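Local structure of lyase/mutase (Burkholderia cenocepacia, 4LSB) at residues W38-A43 with V85-L90; A59-S64 with D75-H80; D79-L84 with A94-G99; E109-A114 with F159-R164. The protein is a magnesium-binding TIM-barrel protein of the lyase/mutase kind. All blocks are in the same frame, centred on the assembly; numbering follows the deposited sequence.

Interaction 1 (W38-A43 with V85-L90); sequences WDAGTA and VAAGGL
The backbones of Ala40 and Ala87, and of Ala43 and Gly88, come so near that the CA atoms of Ala43 and Gly88 are 4.8 Å apart, a close helix-to-helix contact between two outer helices of the TIM barrel, the first turn of helix 40-48 meeting the last turn of helix 74-88. Only small residues suit such a spacing. The methyl of Ala40 meets that of Ala87 with CB to CB at 3.6 Å, and Ala87 CB also reaches the carbonyl O of Ala40 at 3.6 Å. One turn on, Ala43 CB lies 4.2 Å from the backbone N of Gly88, where the lack of a side chain lets the helices approach. Gly89 then leaves the helix with positive phi, a conformation that favours glycine. Helix 40-48 starts with Asp39 as its N-cap: the carboxylate takes the N-H of Thr42, which no preceding turn can satisfy. The same helix start also packs against the second subunit, where Phe253 of that subunit meets the ring of Trp38. The Thr42 hydroxyl adds a second grip on the cap, donating a hydrogen bond to Asp39 OD1 from above the carboxylate plane, with Thr42 OG1 2.7 Å from Asp39 OD1.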
loop_
_atom_site.group_PDB
_atom_site.type_symbol
_atom_site.label_atom_id
_atom_site.label_comp_id
_atom_site.label_asym_id
_atom_site.label_seq_id
_atom_site.Cartn_x
_atom_site.Cartn_y
_atom_site.Cartn_z
ATOM N N TRP B 38 -1.631 -4.533 5.138
ATOM C CA TRP B 38 -2.785 -3.733 4.738
ATOM C C TRP B 38 -3.115 -3.863 3.240
ATOM O O TRP B 38 -4.045 -3.229 2.764
ATOM C CB TRP B 38 -2.594 -2.222 5.105
ATOM C CG TRP B 38 -1.444 -1.610 4.386
ATOM C CD1 TRP B 38 -1.483 -0.929 3.194
ATOM C CD2 TRP B 38 -0.074 -1.704 4.745
ATOM N NE1 TRP B 38 -0.215 -0.553 2.828
ATOM C CE2 TRP B 38 0.659 -0.990 3.783
ATOM C CE3 TRP B 38 0.602 -2.208 5.863
ATOM C CZ2 TRP B 38 2.060 -0.853 3.862
ATOM C CZ3 TRP B 38 1.999 -2.098 5.895
ATOM C CH2 TRP B 38 2.685 -1.426 4.931
ATOM N N ASP B 39 -2.371 -4.699 2.526
ATOM C CA ASP B 39 -2.671 -5.011 1.154
ATOM C C ASP B 39 -2.126 -6.399 0.782
ATOM O O ASP B 39 -1.478 -7.086 1.601
ATOM C CB ASP B 39 -2.198 -3.873 0.214
ATOM C CG ASP B 39 -0.703 -3.677 0.185
ATOM O OD1 ASP B 39 0.062 -4.554 0.670
ATOM O OD2 ASP B 39 -0.320 -2.563 -0.301
ATOM N N ALA B 40 -2.372 -6.815 -0.441
ATOM C CA ALA B 40 -1.953 -8.154 -0.861
ATOM C C ALA B 40 -0.440 -8.325 -0.829
ATOM O O ALA B 40 0.047 -9.406 -0.453
ATOM C CB ALA B 40 -2.508 -8.503 -2.247
ATOM N N GLY B 41 0.267 -7.261 -1.216
ATOM C CA GLY B 41 1.719 -7.237 -1.310
ATOM C C GLY B 41 2.378 -7.493 0.025
ATOM O O GLY B 41 3.240 -8.356 0.170
ATOM N N THR B 42 1.909 -6.753 0.998
ATOM C CA THR B 42 2.445 -6.854 2.325
ATOM C C THR B 42 2.104 -8.189 2.951
ATOM O O THR B 42 2.910 -8.724 3.667
ATOM C CB THR B 42 2.041 -5.633 3.207
ATOM O OG1 THR B 42 0.622 -5.415 3.161
ATOM C CG2 THR B 42 2.755 -4.398 2.769
ATOM N N ALA B 43 0.930 -8.724 2.663
ATOM C CA ALA B 43 0.551 -10.005 3.143
ATOM C C ALA B 43 1.478 -11.067 2.625
ATOM O O ALA B 43 1.988 -11.877 3.404
ATOM C CB ALA B 43 -0.875 -10.314 2.807
ATOM N N VAL B 85 -6.546 -13.121 2.854
ATOM C CA VAL B 85 -6.609 -14.571 2.936
ATOM C C VAL B 85 -6.026 -15.174 1.660
ATOM O O VAL B 85 -5.170 -16.054 1.747
ATOM C CB VAL B 85 -8.047 -15.059 3.133
ATOM C CG1 VAL B 85 -8.176 -16.563 2.911
ATOM C CG2 VAL B 85 -8.530 -14.680 4.534
ATOM N N ALA B 86 -6.476 -14.684 0.502
ATOM C CA ALA B 86 -6.028 -15.239 -0.774
ATOM C C ALA B 86 -4.547 -14.987 -0.971
ATOM O O ALA B 86 -3.820 -15.860 -1.439
ATOM C CB ALA B 86 -6.816 -14.658 -1.944
ATOM N N ALA B 87 -4.128 -13.773 -0.699
ATOM C CA ALA B 87 -2.729 -13.375 -0.959
ATOM C C ALA B 87 -1.690 -14.001 -0.023
ATOM O O ALA B 87 -0.572 -14.415 -0.452
ATOM C CB ALA B 87 -2.620 -11.864 -0.847
ATOM N N GLY B 88 -2.027 -14.008 1.271
ATOM C CA GLY B 88 -1.094 -14.478 2.294
ATOM C C GLY B 88 -0.899 -15.985 2.367
ATOM O O GLY B 88 0.191 -16.425 2.630
ATOM N N GLY B 89 -1.943 -16.764 2.140
ATOM C CA GLY B 89 -1.907 -18.268 2.326
ATOM C C GLY B 89 -1.752 -18.678 3.782
ATOM O O GLY B 89 -1.467 -19.841 4.090
ATOM N N LEU B 90 -1.999 -17.734 4.691
ATOM C CA LEU B 90 -1.884 -17.951 6.108
ATOM C C LEU B 90 -3.223 -17.738 6.820
ATOM O O LEU B 90 -4.060 -16.972 6.356
ATOM C CB LEU B 90 -0.872 -16.918 6.690
ATOM C CG LEU B 90 0.599 -17.096 6.307
ATOM C CD1 LEU B 90 1.487 -15.930 6.852
ATOM C CD2 LEU B 90 1.056 -18.475 6.791
#

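Interaction 2 (A59-S64 with D75-H80); sequences AGYAFS and DAMLDH
Tyr61 reaches from helix 58-64 to His80 of helix 74-88, forming a tilted edge-to-face aromatic pair between two helices of the TIM-barrel fold, the edge of Tyr61 toward the face of His80. The short helical segments run at 102° to each other with axes 12.0 Å apart, a gap that calls for long or flat side chains. Both rings leave their helices with CG anti to the backbone N (chi1 176° in Tyr61), and the two side chains pass alongside each other, heading opposite ways. Tyr61 CD1 thus sits over the centre of one imidazole face, 3.3 Å from His80 ND1, with the ring planes at 55°. The tyrosine ring also receives Met77, whose flexible chain folds back at chi2 and chi3 and brings SD above the ring face, a Met-aromatic contact at the long distance of 5.3 Å from the centroid; its methyl CE approaches Tyr61 CD2. Farther along, the phenol end passes the small methyl of Ala76, with Tyr61 OH 3.8 Å from Ala76 CB. A tyrosine suits this place because its hydroxyl can also meet water: one molecule lies 2.7 Å from Tyr61 OH and donates a hydrogen bond to Ala76 O, 2.6 Å from the water oxygen.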
loop_
_atom_site.group_PDB
_atom_site.type_symbol
_atom_site.label_atom_id
_atom_site.label_comp_id
_atom_site.label_asym_id
_atom_site.label_seq_id
_atom_site.Cartn_x
_atom_site.Cartn_y
_atom_site.Cartn_z
ATOM N N ALA B 59 -6.792 0.464 10.700
ATOM C CA ALA B 59 -6.037 1.705 10.548
ATOM C C ALA B 59 -5.160 1.738 9.304
ATOM O O ALA B 59 -5.151 2.751 8.574
ATOM C CB ALA B 59 -5.141 1.944 11.739
ATOM N N GLY B 60 -4.409 0.648 9.088
ATOM C CA GLY B 60 -3.541 0.525 7.896
ATOM C C GLY B 60 -4.345 0.562 6.623
ATOM O O GLY B 60 -3.994 1.228 5.618
ATOM N N TYR B 61 -5.488 -0.123 6.666
ATOM C CA TYR B 61 -6.380 -0.146 5.539
ATOM C C TYR B 61 -6.881 1.238 5.205
ATOM O O TYR B 61 -6.875 1.617 4.044
ATOM C CB TYR B 61 -7.571 -1.097 5.786
ATOM C CG TYR B 61 -8.616 -1.104 4.672
ATOM C CD1 TYR B 61 -8.471 -1.919 3.578
ATOM C CD2 TYR B 61 -9.743 -0.274 4.727
ATOM C CE1 TYR B 61 -9.410 -1.937 2.557
ATOM C CE2 TYR B 61 -10.681 -0.265 3.699
ATOM C CZ TYR B 61 -10.510 -1.112 2.621
ATOM O OH TYR B 61 -11.452 -1.142 1.594
ATOM N N ALA B 62 -7.318 1.966 6.229
ATOM C CA ALA B 62 -7.804 3.313 6.075
ATOM C C ALA B 62 -6.738 4.205 5.494
ATOM O O ALA B 62 -7.036 4.905 4.546
ATOM C CB ALA B 62 -8.299 3.861 7.398
ATOM N N PHE B 63 -5.518 4.196 6.050
ATOM C CA PHE B 63 -4.443 5.032 5.529
ATOM C C PHE B 63 -4.198 4.775 4.039
ATOM O O PHE B 63 -3.990 5.745 3.278
ATOM C CB PHE B 63 -3.122 4.865 6.312
ATOM C CG PHE B 63 -3.262 5.066 7.801
ATOM C CD1 PHE B 63 -4.251 5.907 8.316
ATOM C CD2 PHE B 63 -2.414 4.423 8.676
ATOM C CE1 PHE B 63 -4.370 6.065 9.686
ATOM C CE2 PHE B 63 -2.547 4.549 10.032
ATOM C CZ PHE B 63 -3.541 5.396 10.532
ATOM N N SER B 64 -4.299 3.526 3.607
ATOM C CA SER B 64 -4.124 3.217 2.177
ATOM C C SER B 64 -5.181 3.900 1.331
ATOM O O SER B 64 -4.934 4.264 0.182
ATOM C CB SER B 64 -4.089 1.700 1.893
ATOM O OG SER B 64 -5.392 1.105 1.886
ATOM N N ASP B 75 -18.728 -4.056 4.477
ATOM C CA ASP B 75 -18.591 -4.806 3.221
ATOM C C ASP B 75 -17.162 -4.637 2.672
ATOM O O ASP B 75 -16.570 -5.565 2.121
ATOM C CB ASP B 75 -19.646 -4.398 2.180
ATOM C CG ASP B 75 -21.010 -5.085 2.416
ATOM O OD1 ASP B 75 -21.090 -6.048 3.221
ATOM O OD2 ASP B 75 -22.017 -4.692 1.772
ATOM N N ALA B 76 -16.640 -3.425 2.834
ATOM C CA ALA B 76 -15.292 -3.059 2.429
ATOM C C ALA B 76 -14.304 -3.949 3.196
ATOM O O ALA B 76 -13.404 -4.562 2.609
ATOM C CB ALA B 76 -15.031 -1.561 2.729
ATOM N N MET B 77 -14.534 -4.096 4.488
ATOM C CA MET B 77 -13.656 -4.966 5.316
ATOM C C MET B 77 -13.749 -6.443 4.910
ATOM O O MET B 77 -12.757 -7.158 4.848
ATOM C CB MET B 77 -13.958 -4.819 6.809
ATOM C CG MET B 77 -12.835 -5.309 7.703
ATOM S SD MET B 77 -11.240 -4.474 7.337
ATOM C CE MET B 77 -11.529 -2.828 7.972
ATOM N N LEU B 78 -14.951 -6.897 4.616
ATOM C CA LEU B 78 -15.120 -8.290 4.212
ATOM C C LEU B 78 -14.365 -8.591 2.919
ATOM O O LEU B 78 -13.735 -9.639 2.787
ATOM C CB LEU B 78 -16.601 -8.655 4.101
ATOM C CG LEU B 78 -17.382 -8.681 5.425
ATOM C CD1 LEU B 78 -18.859 -8.932 5.099
ATOM C CD2 LEU B 78 -16.890 -9.777 6.350
ATOM N N ASP B 79 -14.447 -7.685 1.941
ATOM C CA ASP B 79 -13.657 -7.809 0.737
ATOM C C ASP B 79 -12.153 -7.845 1.057
ATOM O O ASP B 79 -11.416 -8.651 0.462
ATOM C CB ASP B 79 -13.949 -6.664 -0.262
ATOM C CG ASP B 79 -15.314 -6.796 -0.923
ATOM O OD1 ASP B 79 -15.846 -7.918 -1.034
ATOM O OD2 ASP B 79 -15.860 -5.752 -1.338
ATOM N N HIS B 80 -11.739 -6.969 1.973
ATOM C CA HIS B 80 -10.323 -6.812 2.379
ATOM C C HIS B 80 -9.841 -8.107 3.044
ATOM O O HIS B 80 -8.776 -8.646 2.717
ATOM C CB HIS B 80 -10.193 -5.595 3.306
ATOM C CG HIS B 80 -8.796 -5.316 3.809
ATOM N ND1 HIS B 80 -7.734 -5.044 2.977
ATOM C CD2 HIS B 80 -8.311 -5.220 5.072
ATOM C CE1 HIS B 80 -6.651 -4.809 3.703
ATOM N NE2 HIS B 80 -6.983 -4.891 4.977
HETATM O O HOH W 1 -12.266 -3.487 0.591
#

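Interaction 3 (D79-L84 with A94-G99); sequences DHIADL and ADLENG. With MG (magnesium ion), chain E.
Ile81 of helix 74-88 extends to Ala94 and Leu96, at the end of strand 92-95 and just beyond it. From its CB the chain divides: CG2 stands anti to the backbone N, while CG1 lies anti to the carbonyl carbon (chi1 -70°) and heads for the strand. CG1 is the first to touch, 3.9 Å from Ala94 CB. The tip, CD1, then presses on the same methyl, with Ile81 CD1 3.5 Å from Ala94 CB, and also meets Leu96 CD2 at 4.0 Å, the two side chains crossing at about a right angle. A long branched residue on the helix and a small alanine on the strand suit this close, buried packing, and Leu96 continues the apolar layer toward helix 104-116. At the last strand residue, Asp95, the chain turns polar. Asp95 OD1 accepts the backbone N-H of Glu97, an Asx turn, and Leu96 to Gly99 form a type II' turn. The same oxygen takes a hydrogen bond from a magnesium-bound water, 2.7 Å from Asp95 OD1, so Asp95 both shapes the turn and steadies a metal ligand. Glu97, bent at chi2, binds magnesium directly through OE2 at 2.1 Å; three waters and Ser58 join it, and Asp95 OD2 is hydrogen-bonded to the Ser58 hydroxyl. The magnesium lies at the C-terminal ends of the barrel strands, where TIM-barrel enzymes place their active sites.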
loop_
_atom_site.group_PDB
_atom_site.type_symbol
_atom_site.label_atom_id
_atom_site.label_comp_id
_atom_site.label_asym_id
_atom_site.label_seq_id
_atom_site.Cartn_x
_atom_site.Cartn_y
_atom_site.Cartn_z
ATOM N N ASP B 79 -14.447 -7.685 1.941
ATOM C CA ASP B 79 -13.657 -7.809 0.737
ATOM C C ASP B 79 -12.153 -7.845 1.057
ATOM O O ASP B 79 -11.416 -8.651 0.462
ATOM C CB ASP B 79 -13.949 -6.664 -0.262
ATOM C CG ASP B 79 -15.314 -6.796 -0.923
ATOM O OD1 ASP B 79 -15.846 -7.918 -1.034
ATOM O OD2 ASP B 79 -15.860 -5.752 -1.338
ATOM N N HIS B 80 -11.739 -6.969 1.973
ATOM C CA HIS B 80 -10.323 -6.812 2.379
ATOM C C HIS B 80 -9.841 -8.107 3.044
ATOM O O HIS B 80 -8.776 -8.646 2.717
ATOM C CB HIS B 80 -10.193 -5.595 3.306
ATOM C CG HIS B 80 -8.796 -5.316 3.809
ATOM N ND1 HIS B 80 -7.734 -5.044 2.977
ATOM C CD2 HIS B 80 -8.311 -5.220 5.072
ATOM C CE1 HIS B 80 -6.651 -4.809 3.703
ATOM N NE2 HIS B 80 -6.983 -4.891 4.977
ATOM N N ILE B 81 -10.640 -8.640 3.942
ATOM C CA ILE B 81 -10.291 -9.920 4.562
ATOM C C ILE B 81 -10.065 -10.971 3.494
ATOM O O ILE B 81 -9.041 -11.676 3.504
ATOM C CB ILE B 81 -11.390 -10.406 5.495
ATOM C CG1 ILE B 81 -11.457 -9.527 6.726
ATOM C CG2 ILE B 81 -11.128 -11.849 5.873
ATOM C CD1 ILE B 81 -12.759 -9.728 7.497
ATOM N N ALA B 82 -11.013 -11.120 2.562
ATOM C CA ALA B 82 -10.851 -12.113 1.495
ATOM C C ALA B 82 -9.562 -11.891 0.658
ATOM O O ALA B 82 -8.919 -12.874 0.197
ATOM C CB ALA B 82 -12.087 -12.133 0.579
ATOM N N ASP B 83 -9.231 -10.635 0.427
ATOM C CA ASP B 83 -8.032 -10.307 -0.357
ATOM C C ASP B 83 -6.798 -10.794 0.389
ATOM O O ASP B 83 -5.900 -11.303 -0.217
ATOM C CB ASP B 83 -7.845 -8.789 -0.560
ATOM C CG ASP B 83 -8.724 -8.216 -1.650
ATOM O OD1 ASP B 83 -9.307 -8.983 -2.449
ATOM O OD2 ASP B 83 -8.844 -6.968 -1.663
ATOM N N LEU B 84 -6.736 -10.534 1.698
ATOM C CA LEU B 84 -5.538 -10.902 2.441
ATOM C C LEU B 84 -5.416 -12.448 2.713
ATOM O O LEU B 84 -4.333 -12.983 2.812
ATOM C CB LEU B 84 -5.400 -10.042 3.681
ATOM C CG LEU B 84 -4.647 -8.697 3.449
ATOM C CD1 LEU B 84 -5.133 -7.857 2.278
ATOM C CD2 LEU B 84 -4.665 -7.924 4.750
ATOM N N ALA B 94 -9.177 -11.218 11.753
ATOM C CA ALA B 94 -9.739 -9.986 11.262
ATOM C C ALA B 94 -10.086 -9.004 12.343
ATOM O O ALA B 94 -10.774 -9.312 13.287
ATOM C CB ALA B 94 -11.000 -10.312 10.484
ATOM N N ASP B 95 -9.661 -7.779 12.151
ATOM C CA ASP B 95 -10.097 -6.665 12.959
ATOM C C ASP B 95 -11.521 -6.317 12.494
ATOM O O ASP B 95 -11.687 -5.907 11.359
ATOM C CB ASP B 95 -9.143 -5.527 12.701
ATOM C CG ASP B 95 -9.498 -4.267 13.427
ATOM O OD1 ASP B 95 -10.518 -4.208 14.173
ATOM O OD2 ASP B 95 -8.668 -3.354 13.264
ATOM N N LEU B 96 -12.508 -6.537 13.369
ATOM C CA LEU B 96 -13.943 -6.365 13.039
ATOM C C LEU B 96 -14.536 -5.261 13.873
ATOM O O LEU B 96 -15.742 -5.249 14.174
ATOM C CB LEU B 96 -14.685 -7.657 13.287
ATOM C CG LEU B 96 -14.155 -8.783 12.454
ATOM C CD1 LEU B 96 -14.765 -10.095 12.919
ATOM C CD2 LEU B 96 -14.356 -8.497 10.972
ATOM N N GLU B 97 -13.665 -4.328 14.242
ATOM C CA GLU B 97 -14.060 -3.100 14.950
ATOM C C GLU B 97 -14.981 -3.492 16.115
ATOM O O GLU B 97 -14.687 -4.437 16.853
ATOM C CB GLU B 97 -14.797 -2.163 13.970
ATOM C CG GLU B 97 -14.089 -1.954 12.639
ATOM C CD GLU B 97 -13.159 -0.764 12.683
ATOM O OE1 GLU B 97 -13.428 0.241 11.980
ATOM O OE2 GLU B 97 -12.188 -0.852 13.439
ATOM N N ASN B 98 -16.124 -2.810 16.243
ATOM C CA ASN B 98 -17.121 -3.140 17.285
ATOM C C ASN B 98 -18.208 -4.112 16.775
ATOM O O ASN B 98 -19.295 -4.206 17.368
ATOM C CB ASN B 98 -17.738 -1.835 17.800
ATOM C CG ASN B 98 -18.668 -1.201 16.783
ATOM O OD1 ASN B 98 -18.448 -1.307 15.556
ATOM N ND2 ASN B 98 -19.725 -0.576 17.267
ATOM N N GLY B 99 -17.917 -4.835 15.680
ATOM C CA GLY B 99 -18.917 -5.711 15.024
ATOM C C GLY B 99 -19.829 -4.949 14.044
ATOM O O GLY B 99 -20.774 -5.539 13.505
HETATM MG MG MG E . -10.579 0.228 14.202
HETATM O O HOH W 2 -10.191 -1.808 15.455
HETATM O O HOH W 3 -11.818 0.859 15.885
HETATM O O HOH W 4 -8.809 0.920 14.915
#

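Interaction 4 (E109-A114 with F159-R164); sequences ETIRLA and FTLTAR
Glu109 OE1 is gripped by two nitrogens of Arg112, at 2.9 Å from Arg112 NE and 2.8 Å from Arg112 NH2, a side-on salt bridge within helix 104-116 of the TIM barrel. The carboxylate oxygen lies near the guanidinium plane and uses its anti lone pair toward NH2; the two residues are three apart, about one helical turn. Ile111 points toward strand 160-164, where the contact is purely apolar and buried, as expected for a barrel helix packed on the sheet. Branching at CB lets it touch with two arms. CG2, anti to the backbone N, lies over one face of the Phe159 ring, toward its rim, while CG1 carries CD1 to the same ring as well as to Leu161. The phenylalanine, just before the strand, suits its place because its flat face receives CG2 while its ring atom CE1 meets CD1, and its side chain runs at a slant to that of Ile111. Leu161 instead crosses the isoleucine at about a right angle, sending its CD1 toward Ile111 CD1. Ala148 and Ala151 of helix 138-153 and Ile124 of strand 121-125 also pack on Ile111. Its terminal methyl touches both strand-side partners, with Ile111 CD1 4.1 Å from Phe159 CE1 and 3.9 Å from Leu161 CD1.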
loop_
_atom_site.group_PDB
_atom_site.type_symbol
_atom_site.label_atom_id
_atom_site.label_comp_id
_atom_site.label_asym_id
_atom_site.label_seq_id
_atom_site.Cartn_x
_atom_site.Cartn_y
_atom_site.Cartn_z
ATOM N N GLU B 109 -23.740 -11.627 13.236
ATOM C CA GLU B 109 -23.716 -11.668 11.774
ATOM C C GLU B 109 -22.334 -11.292 11.239
ATOM O O GLU B 109 -21.812 -11.927 10.336
ATOM C CB GLU B 109 -24.771 -10.734 11.201
ATOM C CG GLU B 109 -24.814 -10.692 9.682
ATOM C CD GLU B 109 -25.301 -11.984 9.017
ATOM O OE1 GLU B 109 -25.655 -12.968 9.719
ATOM O OE2 GLU B 109 -25.324 -12.017 7.758
ATOM N N THR B 110 -21.726 -10.273 11.833
ATOM C CA THR B 110 -20.375 -9.891 11.425
ATOM C C THR B 110 -19.373 -11.061 11.553
ATOM O O THR B 110 -18.538 -11.316 10.648
ATOM C CB THR B 110 -19.915 -8.650 12.211
ATOM O OG1 THR B 110 -20.699 -7.527 11.808
ATOM C CG2 THR B 110 -18.474 -8.336 11.910
ATOM N N ILE B 111 -19.442 -11.793 12.660
ATOM C CA ILE B 111 -18.591 -12.971 12.817
ATOM C C ILE B 111 -18.845 -13.998 11.700
ATOM O O ILE B 111 -17.913 -14.527 11.092
ATOM C CB ILE B 111 -18.797 -13.673 14.190
ATOM C CG1 ILE B 111 -18.329 -12.790 15.346
ATOM C CG2 ILE B 111 -18.091 -15.040 14.212
ATOM C CD1 ILE B 111 -16.840 -12.409 15.281
ATOM N N ARG B 112 -20.100 -14.289 11.401
ATOM C CA ARG B 112 -20.407 -15.269 10.324
ATOM C C ARG B 112 -19.879 -14.825 8.991
ATOM O O ARG B 112 -19.338 -15.616 8.243
ATOM C CB ARG B 112 -21.907 -15.480 10.164
ATOM C CG ARG B 112 -22.600 -16.147 11.313
ATOM C CD ARG B 112 -24.000 -16.591 10.862
ATOM N NE ARG B 112 -24.941 -15.468 11.011
ATOM C CZ ARG B 112 -25.478 -15.093 12.178
ATOM N NH1 ARG B 112 -25.197 -15.782 13.286
ATOM N NH2 ARG B 112 -26.304 -14.034 12.229
ATOM N N LEU B 113 -20.090 -13.548 8.683
ATOM C CA LEU B 113 -19.596 -12.979 7.430
ATOM C C LEU B 113 -18.064 -12.980 7.334
ATOM O O LEU B 113 -17.493 -13.171 6.266
ATOM C CB LEU B 113 -20.128 -11.556 7.246
ATOM C CG LEU B 113 -21.645 -11.489 6.968
ATOM C CD1 LEU B 113 -22.136 -10.058 7.107
ATOM C CD2 LEU B 113 -22.008 -12.106 5.627
ATOM N N ALA B 114 -17.402 -12.740 8.453
ATOM C CA ALA B 114 -15.945 -12.678 8.448
ATOM C C ALA B 114 -15.424 -14.073 8.195
ATOM O O ALA B 114 -14.498 -14.257 7.438
ATOM C CB ALA B 114 -15.405 -12.145 9.752
ATOM N N PHE B 159 -12.935 -21.087 15.568
ATOM C CA PHE B 159 -12.764 -19.660 15.256
ATOM C C PHE B 159 -12.224 -19.003 16.513
ATOM O O PHE B 159 -12.805 -19.173 17.606
ATOM C CB PHE B 159 -14.080 -19.036 14.816
ATOM C CG PHE B 159 -13.985 -17.563 14.439
ATOM C CD1 PHE B 159 -14.005 -16.572 15.408
ATOM C CD2 PHE B 159 -13.913 -17.190 13.110
ATOM C CE1 PHE B 159 -13.931 -15.255 15.050
ATOM C CE2 PHE B 159 -13.823 -15.882 12.755
ATOM C CZ PHE B 159 -13.831 -14.901 13.733
ATOM N N THR B 160 -11.082 -18.339 16.389
ATOM C CA THR B 160 -10.417 -17.736 17.542
ATOM C C THR B 160 -10.890 -16.312 17.721
ATOM O O THR B 160 -10.509 -15.416 16.943
ATOM C CB THR B 160 -8.896 -17.751 17.414
ATOM O OG1 THR B 160 -8.469 -19.107 17.358
ATOM C CG2 THR B 160 -8.256 -17.048 18.605
ATOM N N LEU B 161 -11.803 -16.140 18.699
ATOM C CA LEU B 161 -12.399 -14.855 19.015
ATOM C C LEU B 161 -11.564 -14.048 20.008
ATOM O O LEU B 161 -11.326 -14.476 21.123
ATOM C CB LEU B 161 -13.837 -14.940 19.527
ATOM C CG LEU B 161 -14.485 -13.579 19.857
ATOM C CD1 LEU B 161 -14.876 -12.777 18.634
ATOM C CD2 LEU B 161 -15.724 -13.736 20.739
ATOM N N THR B 162 -11.144 -12.867 19.559
ATOM C CA THR B 162 -10.462 -11.907 20.432
ATOM C C THR B 162 -11.489 -10.871 20.901
ATOM O O THR B 162 -12.124 -10.213 20.087
ATOM C CB THR B 162 -9.286 -11.227 19.716
ATOM O OG1 THR B 162 -8.338 -12.187 19.277
ATOM C CG2 THR B 162 -8.577 -10.266 20.654
ATOM N N ALA B 163 -11.648 -10.733 22.222
ATOM C CA ALA B 163 -12.488 -9.728 22.793
ATOM C C ALA B 163 -11.593 -8.566 23.235
ATOM O O ALA B 163 -10.589 -8.783 23.940
ATOM C CB ALA B 163 -13.247 -10.292 23.993
ATOM N N ARG B 164 -11.901 -7.381 22.714
ATOM C CA ARG B 164 -11.177 -6.138 23.027
ATOM C C ARG B 164 -11.897 -5.229 24.023
ATOM O O ARG B 164 -13.110 -4.968 23.940
ATOM C CB ARG B 164 -10.902 -5.347 21.742
ATOM C CG ARG B 164 -9.690 -5.845 20.962
ATOM C CD ARG B 164 -9.460 -5.183 19.618
ATOM N NE ARG B 164 -9.271 -3.744 19.741
ATOM C CZ ARG B 164 -8.748 -2.980 18.805
ATOM N NH1 ARG B 164 -8.303 -3.479 17.665
ATOM N NH2 ARG B 164 -8.658 -1.693 19.018
#

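How the interactions relate
Helix 74-88 runs through interactions 1, 2 and 3: its last turn serves interaction 1, while Asp79 and His80 belong to both interactions 2 and 3, whose centres are 7 Å apart. Interaction 2 is nested within the loop that interaction 1 closes, and both touch the second subunit, through residues 38-42 and through Phe63 and Ser64. Interaction 3 leads inward to the parallel sheet and the magnesium ion. Interaction 4 follows later in the chain, its centre 10 Å from that of interaction 3 and 19 Å from that of interaction 1; Leu96 packs on Ile111 and Ala114, continuing one apolar layer between helices and barrel strands.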